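Putative cytosine/guanine deaminase (Unidentified, PDB 2PAJ) catalyses the zinc-dependent hydrolytic deamination of 2-amino-4-hydroxypteridines such as isoxanthopterin, releasing ammonium and the 2,4-dihydroxypteridine. Local coordinates at residues N74-L79 and A135-V140. Residues are numbered along the deposited sequence; the frame is centred on the assembly and turned at random.
Sequences NTHHHL and ADHNYV. With ZN (zinc ion), chain B.
His78 donates from ND1 to the carbonyl oxygen of His137 (3.0 Å, N-H...O 157°), while its NE2 binds the zinc ion. The acceptor lies within 5° of the imidazole plane, so this bond and the zinc at NE2 together set the ring's rotation; the bond probably also makes the ligand a better electron donor. His76 supplies a second NE2 ligand at 2.3 Å from the zinc. Its CE1 edge meets His137 ND1 in plane at 3.2 Å, rim to rim. From beyond the two segments, His248 and Asp336 also bind the zinc. This His-X-His pair, following strand 67-73 of the TIM barrel, is the signature metal-binding motif of the amidohydrolase superfamily, and residues 135-140 begin at the C-terminal end of the neighbouring parallel strand 131-136 and run on into a loop. Further out, His137 N donates to His77 O (2.8 Å), joining the two backbones, and its ring is separately tied by the hydrogen bond of NE2 to Ala218 O. Asp136 OD1 accepts from Leu79 N (2.6 Å, 163°), approached from above the carboxylate plane, and Leu79 CD2 packs against Asp136 CB at 3.4 Å. His77 turns its ring away from this neighbour strand; its ND1 accepts the backbone N-H of the next residue, His78, at 2.6 Å, and Gly337 N also hydrogen-bonds to it. Tyr139 CE2 borders His78 ND1 obliquely at 3.7 Å.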
loop_
_atom_site.group_PDB
_atom_site.type_symbol
_atom_site.label_atom_id
_atom_site.label_comp_id
_atom_site.label_asym_id
_atom_site.label_seq_id
_atom_site.Cartn_x
_atom_site.Cartn_y
_atom_site.Cartn_z
ATOM N N ASN A 74 -0.577 0.214 -2.444
ATOM C CA ASN A 74 -1.178 0.156 -1.120
ATOM C C ASN A 74 -0.448 1.159 -0.239
ATOM O O ASN A 74 0.757 1.062 -0.067
ATOM C CB ASN A 74 -1.037 -1.257 -0.551
ATOM C CG ASN A 74 -1.467 -1.349 0.894
ATOM O OD1 ASN A 74 -2.650 -1.264 1.205
ATOM N ND2 ASN A 74 -0.499 -1.517 1.790
ATOM N N THR A 75 -1.181 2.119 0.316
ATOM C CA THR A 75 -0.578 3.150 1.145
ATOM C C THR A 75 -0.724 3.013 2.660
ATOM O O THR A 75 -0.385 3.940 3.390
ATOM C CB THR A 75 -1.082 4.541 0.741
ATOM O OG1 THR A 75 -2.492 4.633 0.955
ATOM C CG2 THR A 75 -0.789 4.793 -0.712
ATOM N N HIS A 76 -1.219 1.872 3.136
ATOM C CA HIS A 76 -1.359 1.634 4.572
ATOM C C HIS A 76 -1.577 0.150 4.864
ATOM O O HIS A 76 -2.369 -0.503 4.200
ATOM C CB HIS A 76 -2.497 2.466 5.152
ATOM C CG HIS A 76 -2.601 2.371 6.642
ATOM N ND1 HIS A 76 -1.596 2.783 7.485
ATOM C CD2 HIS A 76 -3.566 1.852 7.434
ATOM C CE1 HIS A 76 -1.933 2.517 8.733
ATOM N NE2 HIS A 76 -3.125 1.951 8.731
ATOM N N HIS A 77 -0.873 -0.367 5.871
ATOM C CA HIS A 77 -0.934 -1.786 6.223
ATOM C C HIS A 77 -0.322 -2.058 7.601
ATOM O O HIS A 77 0.263 -1.176 8.215
ATOM C CB HIS A 77 -0.139 -2.581 5.185
ATOM C CG HIS A 77 -0.619 -3.986 4.982
ATOM N ND1 HIS A 77 -1.185 -4.740 5.989
ATOM C CD2 HIS A 77 -0.576 -4.790 3.892
ATOM C CE1 HIS A 77 -1.465 -5.946 5.529
ATOM N NE2 HIS A 77 -1.105 -6.002 4.260
ATOM N N HIS A 78 -0.469 -3.293 8.071
ATOM C CA HIS A 78 0.095 -3.752 9.343
ATOM C C HIS A 78 0.386 -5.241 9.150
ATOM O O HIS A 78 -0.235 -6.083 9.784
ATOM C CB HIS A 78 -0.897 -3.571 10.498
ATOM C CG HIS A 78 -1.329 -2.156 10.718
ATOM N ND1 HIS A 78 -0.437 -1.124 10.906
ATOM C CD2 HIS A 78 -2.562 -1.602 10.778
ATOM C CE1 HIS A 78 -1.100 0.006 11.070
ATOM N NE2 HIS A 78 -2.391 -0.256 10.996
ATOM N N LEU A 79 1.341 -5.548 8.277
ATOM C CA LEU A 79 1.699 -6.926 7.940
ATOM C C LEU A 79 1.876 -7.965 9.044
ATOM O O LEU A 79 1.706 -9.154 8.790
ATOM C CB LEU A 79 2.956 -6.962 7.048
ATOM C CG LEU A 79 2.900 -6.883 5.509
ATOM C CD1 LEU A 79 1.685 -7.629 4.982
ATOM C CD2 LEU A 79 2.852 -5.448 5.063
ATOM N N ALA A 135 2.993 -0.538 1.188
ATOM C CA ALA A 135 3.460 0.342 2.242
ATOM C C ALA A 135 2.968 -0.275 3.541
ATOM O O ALA A 135 1.766 -0.485 3.716
ATOM C CB ALA A 135 2.891 1.751 2.069
ATOM N N ASP A 136 3.894 -0.608 4.436
ATOM C CA ASP A 136 3.505 -1.185 5.708
ATOM C C ASP A 136 3.777 -0.233 6.866
ATOM O O ASP A 136 4.859 0.342 6.968
ATOM C CB ASP A 136 4.228 -2.511 5.947
ATOM C CG ASP A 136 3.863 -3.132 7.290
ATOM O OD1 ASP A 136 2.662 -3.387 7.532
ATOM O OD2 ASP A 136 4.776 -3.356 8.114
ATOM N N HIS A 137 2.766 -0.057 7.716
ATOM C CA HIS A 137 2.867 0.798 8.893
ATOM C C HIS A 137 3.309 -0.156 9.992
ATOM O O HIS A 137 2.506 -0.624 10.799
ATOM C CB HIS A 137 1.508 1.423 9.236
ATOM C CG HIS A 137 1.586 2.509 10.265
ATOM N ND1 HIS A 137 0.470 3.146 10.763
ATOM C CD2 HIS A 137 2.648 3.080 10.881
ATOM C CE1 HIS A 137 0.838 4.061 11.641
ATOM N NE2 HIS A 137 2.154 4.040 11.731
ATOM N N ASN A 138 4.600 -0.466 9.982
ATOM C CA ASN A 138 5.191 -1.382 10.943
ATOM C C ASN A 138 5.436 -0.700 12.279
ATOM O O ASN A 138 6.002 0.393 12.341
ATOM C CB ASN A 138 6.498 -1.954 10.378
ATOM C CG ASN A 138 7.162 -2.941 11.322
ATOM O OD1 ASN A 138 6.495 -3.580 12.139
ATOM N ND2 ASN A 138 8.478 -3.092 11.192
ATOM N N TYR A 139 4.976 -1.330 13.356
ATOM C CA TYR A 139 5.185 -0.745 14.664
ATOM C C TYR A 139 5.640 -1.732 15.712
ATOM O O TYR A 139 5.548 -1.478 16.922
ATOM C CB TYR A 139 3.964 0.055 15.128
ATOM C CG TYR A 139 2.672 -0.700 15.236
ATOM C CD1 TYR A 139 2.475 -1.648 16.237
ATOM C CD2 TYR A 139 1.615 -0.394 14.389
ATOM C CE1 TYR A 139 1.259 -2.264 16.402
ATOM C CE2 TYR A 139 0.391 -0.998 14.534
ATOM C CZ TYR A 139 0.216 -1.933 15.544
ATOM O OH TYR A 139 -1.001 -2.538 15.695
ATOM N N VAL A 140 6.158 -2.861 15.248
ATOM C CA VAL A 140 6.707 -3.800 16.200
ATOM C C VAL A 140 8.188 -3.404 16.348
ATOM O O VAL A 140 9.039 -3.685 15.495
ATOM C CB VAL A 140 6.534 -5.280 15.753
ATOM C CG1 VAL A 140 5.315 -5.396 14.854
ATOM C CG2 VAL A 140 7.775 -5.812 15.091
HETATM ZN ZN ZN B . -4.034 0.897 10.554
#